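PDB 4YOD: thioredoxin-like protein from Bacteroides caccae ATCC 43185, which probably acts as a thiol-disulfide oxidoreductase through its C-terminal thioredoxin-like domain, which follows an N-terminal helical domain of unknown function. Local coordinates for residues D65-Q76 and M111-P119. Residues are numbered along the deposited sequence; the frame is centred on the assembly and turned at random.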
loop_
_atom_site.group_PDB
_atom_site.type_symbol
_atom_site.label_atom_id
_atom_site.label_comp_id
_atom_site.label_asym_id
_atom_site.label_seq_id
_atom_site.Cartn_x
_atom_site.Cartn_y
_atom_site.Cartn_z
ATOM N N ASP A 65 -5.749 -13.802 0.043
ATOM C CA ASP A 65 -6.705 -13.720 -1.066
ATOM C C ASP A 65 -8.170 -13.658 -0.574
ATOM O O ASP A 65 -8.947 -12.832 -1.067
ATOM C CB ASP A 65 -6.526 -14.916 -2.028
ATOM C CG ASP A 65 -5.516 -14.702 -3.147
ATOM O OD1 ASP A 65 -5.344 -13.537 -3.580
ATOM O OD2 ASP A 65 -4.944 -15.706 -3.634
ATOM N N ILE A 66 -8.556 -14.531 0.388
ATOM C CA ILE A 66 -9.946 -14.567 0.889
ATOM C C ILE A 66 -10.285 -13.328 1.746
ATOM O O ILE A 66 -11.461 -12.975 1.848
ATOM C CB ILE A 66 -10.334 -15.885 1.604
ATOM C CG1 ILE A 66 -9.514 -16.128 2.883
ATOM C CG2 ILE A 66 -10.265 -17.074 0.633
ATOM C CD1 ILE A 66 -10.214 -16.898 3.923
ATOM N N LEU A 67 -9.263 -12.624 2.292
ATOM C CA LEU A 67 -9.453 -11.389 3.059
ATOM C C LEU A 67 -10.036 -10.259 2.201
ATOM O O LEU A 67 -10.657 -9.336 2.735
ATOM C CB LEU A 67 -8.139 -10.923 3.694
ATOM C CG LEU A 67 -7.596 -11.773 4.843
ATOM C CD1 LEU A 67 -6.208 -11.312 5.218
ATOM C CD2 LEU A 67 -8.544 -11.791 6.043
ATOM N N ASN A 68 -9.882 -10.353 0.876
ATOM C CA ASN A 68 -10.440 -9.358 -0.050
ATOM C C ASN A 68 -11.958 -9.489 -0.237
ATOM O O ASN A 68 -12.570 -8.577 -0.796
ATOM C CB ASN A 68 -9.773 -9.488 -1.428
ATOM C CG ASN A 68 -8.341 -9.032 -1.469
ATOM O OD1 ASN A 68 -8.027 -7.879 -1.197
ATOM N ND2 ASN A 68 -7.451 -9.912 -1.875
ATOM N N HIS A 69 -12.557 -10.621 0.163
ATOM C CA HIS A 69 -13.976 -10.901 -0.109
ATOM C C HIS A 69 -14.902 -10.573 1.075
ATOM O O HIS A 69 -16.079 -10.921 1.037
ATOM C CB HIS A 69 -14.163 -12.378 -0.549
ATOM C CG HIS A 69 -13.250 -12.819 -1.663
ATOM N ND1 HIS A 69 -12.882 -14.148 -1.806
ATOM C CD2 HIS A 69 -12.658 -12.096 -2.649
ATOM C CE1 HIS A 69 -12.081 -14.190 -2.860
ATOM N NE2 HIS A 69 -11.910 -12.977 -3.397
ATOM N N VAL A 70 -14.382 -9.880 2.105
ATOM C CA VAL A 70 -15.154 -9.503 3.289
ATOM C C VAL A 70 -15.008 -7.996 3.543
ATOM O O VAL A 70 -14.039 -7.420 3.046
ATOM C CB VAL A 70 -14.734 -10.324 4.547
ATOM C CG1 VAL A 70 -15.034 -11.805 4.376
ATOM C CG2 VAL A 70 -13.262 -10.099 4.931
ATOM N N PRO A 71 -15.879 -7.339 4.359
ATOM C CA PRO A 71 -15.637 -5.919 4.682
ATOM C C PRO A 71 -14.244 -5.733 5.274
ATOM O O PRO A 71 -13.735 -6.633 5.948
ATOM C CB PRO A 71 -16.728 -5.602 5.711
ATOM C CG PRO A 71 -17.838 -6.577 5.397
ATOM C CD PRO A 71 -17.115 -7.837 5.016
ATOM N N LEU A 72 -13.601 -4.594 4.994
ATOM C CA LEU A 72 -12.245 -4.332 5.483
ATOM C C LEU A 72 -12.130 -4.483 7.005
ATOM O O LEU A 72 -11.139 -5.047 7.472
ATOM C CB LEU A 72 -11.776 -2.931 5.049
ATOM C CG LEU A 72 -10.367 -2.489 5.483
ATOM C CD1 LEU A 72 -9.265 -3.540 5.114
ATOM C CD2 LEU A 72 -10.039 -1.114 4.912
ATOM N N LYS A 73 -13.126 -3.995 7.777
ATOM C CA LYS A 73 -13.065 -4.091 9.244
ATOM C C LYS A 73 -13.061 -5.549 9.714
ATOM O O LYS A 73 -12.353 -5.861 10.661
ATOM C CB LYS A 73 -14.206 -3.326 9.915
ATOM C CG LYS A 73 -13.986 -1.810 9.921
ATOM C CD LYS A 73 -15.212 -1.073 10.443
ATOM C CE LYS A 73 -15.065 0.424 10.362
ATOM N NZ LYS A 73 -16.311 1.115 10.795
ATOM N N THR A 74 -13.784 -6.442 9.018
ATOM C CA THR A 74 -13.839 -7.879 9.311
ATOM C C THR A 74 -12.477 -8.511 9.020
ATOM O O THR A 74 -11.972 -9.291 9.833
ATOM C CB THR A 74 -14.963 -8.527 8.492
ATOM O OG1 THR A 74 -16.182 -7.859 8.813
ATOM C CG2 THR A 74 -15.103 -10.033 8.752
ATOM N N ALA A 75 -11.874 -8.150 7.877
ATOM C CA ALA A 75 -10.546 -8.625 7.506
ATOM C C ALA A 75 -9.501 -8.151 8.541
ATOM O O ALA A 75 -8.738 -8.971 9.044
ATOM C CB ALA A 75 -10.192 -8.130 6.109
ATOM N N GLN A 76 -9.525 -6.859 8.921
ATOM C CA GLN A 76 -8.562 -6.291 9.884
ATOM C C GLN A 76 -8.672 -6.978 11.260
ATOM O O GLN A 76 -7.638 -7.271 11.860
ATOM C CB GLN A 76 -8.722 -4.770 9.991
ATOM C CG GLN A 76 -8.192 -4.074 8.730
ATOM C CD GLN A 76 -8.436 -2.582 8.721
ATOM O OE1 GLN A 76 -9.475 -2.108 9.188
ATOM N NE2 GLN A 76 -7.510 -1.816 8.127
HETATM N N MSE A 111 0.358 -8.649 -4.133
HETATM C CA MSE A 111 -0.668 -8.798 -3.095
HETATM C C MSE A 111 -0.557 -7.714 -2.011
HETATM O O MSE A 111 -1.307 -7.752 -1.028
HETATM C CB MSE A 111 -0.531 -10.166 -2.433
HETATM C CG MSE A 111 -0.687 -11.317 -3.381
HETATM SE SE MSE A 111 -0.725 -12.836 -2.259
HETATM C CE MSE A 111 -2.609 -12.894 -1.874
ATOM N N ARG A 112 0.390 -6.780 -2.173
ATOM C CA ARG A 112 0.635 -5.684 -1.238
ATOM C C ARG A 112 -0.666 -4.927 -0.902
ATOM O O ARG A 112 -1.456 -4.613 -1.801
ATOM C CB ARG A 112 1.714 -4.720 -1.775
ATOM C CG ARG A 112 1.327 -3.924 -3.030
ATOM C CD ARG A 112 2.524 -3.289 -3.724
ATOM N NE ARG A 112 2.126 -2.620 -4.969
ATOM C CZ ARG A 112 2.119 -3.194 -6.169
ATOM N NH1 ARG A 112 2.497 -4.458 -6.311
ATOM N NH2 ARG A 112 1.727 -2.510 -7.237
ATOM N N ASN A 113 -0.902 -4.691 0.401
ATOM C CA ASN A 113 -2.088 -3.997 0.892
ATOM C C ASN A 113 -1.790 -3.478 2.276
ATOM O O ASN A 113 -1.743 -4.233 3.249
ATOM C CB ASN A 113 -3.336 -4.904 0.882
ATOM C CG ASN A 113 -4.633 -4.199 1.201
ATOM O OD1 ASN A 113 -4.684 -3.167 1.873
ATOM N ND2 ASN A 113 -5.723 -4.758 0.735
ATOM N N GLU A 114 -1.607 -2.179 2.368
ATOM C CA GLU A 114 -1.251 -1.527 3.616
ATOM C C GLU A 114 -2.373 -1.609 4.641
ATOM O O GLU A 114 -2.079 -1.695 5.830
ATOM C CB GLU A 114 -0.868 -0.092 3.351
ATOM C CG GLU A 114 -0.335 0.631 4.557
ATOM C CD GLU A 114 -0.001 2.069 4.236
ATOM O OE1 GLU A 114 1.093 2.287 3.668
ATOM O OE2 GLU A 114 -0.830 2.967 4.530
ATOM N N GLU A 115 -3.635 -1.620 4.199
ATOM C CA GLU A 115 -4.759 -1.763 5.131
ATOM C C GLU A 115 -4.790 -3.187 5.761
ATOM O O GLU A 115 -5.330 -3.350 6.849
ATOM C CB GLU A 115 -6.092 -1.418 4.467
ATOM C CG GLU A 115 -6.319 0.090 4.282
ATOM C CD GLU A 115 -6.222 0.972 5.516
ATOM O OE1 GLU A 115 -6.854 0.642 6.546
ATOM O OE2 GLU A 115 -5.539 2.020 5.438
ATOM N N PHE A 116 -4.172 -4.195 5.116
ATOM C CA PHE A 116 -4.094 -5.514 5.746
ATOM C C PHE A 116 -2.824 -5.610 6.598
ATOM O O PHE A 116 -2.794 -6.346 7.576
ATOM C CB PHE A 116 -4.125 -6.640 4.695
ATOM C CG PHE A 116 -5.374 -6.863 3.864
ATOM C CD1 PHE A 116 -6.583 -6.260 4.207
ATOM C CD2 PHE A 116 -5.357 -7.731 2.775
ATOM C CE1 PHE A 116 -7.735 -6.482 3.441
ATOM C CE2 PHE A 116 -6.515 -7.952 2.014
ATOM C CZ PHE A 116 -7.686 -7.315 2.348
ATOM N N TYR A 117 -1.759 -4.875 6.230
ATOM C CA TYR A 117 -0.512 -4.923 6.979
ATOM C C TYR A 117 -0.575 -4.119 8.300
ATOM O O TYR A 117 0.049 -4.538 9.280
ATOM C CB TYR A 117 0.658 -4.453 6.103
ATOM C CG TYR A 117 2.005 -4.756 6.711
ATOM C CD1 TYR A 117 2.363 -6.063 7.054
ATOM C CD2 TYR A 117 2.928 -3.747 6.938
ATOM C CE1 TYR A 117 3.593 -6.341 7.642
ATOM C CE2 TYR A 117 4.192 -4.028 7.452
ATOM C CZ TYR A 117 4.521 -5.325 7.802
ATOM O OH TYR A 117 5.742 -5.543 8.399
ATOM N N ILE A 118 -1.318 -2.984 8.341
ATOM C CA ILE A 118 -1.463 -2.152 9.560
ATOM C C ILE A 118 -1.925 -3.009 10.793
ATOM O O ILE A 118 -1.195 -2.945 11.789
ATOM C CB ILE A 118 -2.349 -0.915 9.304
ATOM C CG1 ILE A 118 -1.524 0.153 8.511
ATOM C CG2 ILE A 118 -2.921 -0.317 10.609
ATOM C CD1 ILE A 118 -2.385 1.217 7.767
ATOM N N PRO A 119 -3.004 -3.869 10.764
ATOM C CA PRO A 119 -3.300 -4.708 11.956
ATOM C C PRO A 119 -2.151 -5.673 12.328
ATOM O O PRO A 119 -1.986 -5.954 13.512
ATOM C CB PRO A 119 -4.573 -5.479 11.570
ATOM C CG PRO A 119 -4.693 -5.360 10.097
ATOM C CD PRO A 119 -4.026 -4.062 9.713
HETATM O O HOH W 1 -5.446 -7.009 -0.951
#
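Gln-76 and Glu-115 meet where the first turns of helices 72-85 and 114-125 run in roughly the same direction, the axes of these short turns 9.7 Å apart at closest approach and crossing at -38°. Extended beyond CG (chi2 175°), Gln-76 can donate to a backbone carbonyl of the neighbouring helix: its NE2 reaches Glu-115 O at 3.0 Å in a nearly straight bond (167°), with the acceptor almost in the plane of the Gln-76 amide. The same NE2 donates weakly to Glu-115 OE1, which also forms a salt bridge with Arg-149. Phe-116 lies between the segments. Leu-72 puts a branched apolar end at the ring edge, CD1 3.7 Å from Phe-116 CE1, while Leu-67 CB makes an off-centre CH-pi contact with one face. Ala-75 CB lies 4.0 Å from Phe-116 CE1, its short side chain letting the ring sit near the helix backbone. Over the opposite face, above its centre, lies Asn-113 ND2; this short side chain turns OD1 back to cap helix 114-125 through weak bonds from Glu-115 N and Phe-116 N. One water accepts from Asn-113 ND2 and donates to Asn-68 OD1. This is helix packing within the helical DUF5106 region, distinct from the thioredoxin-like domain; Leu-104 of helix 90-105 and Ile-79 of helix 72-85 also pack against Phe-116.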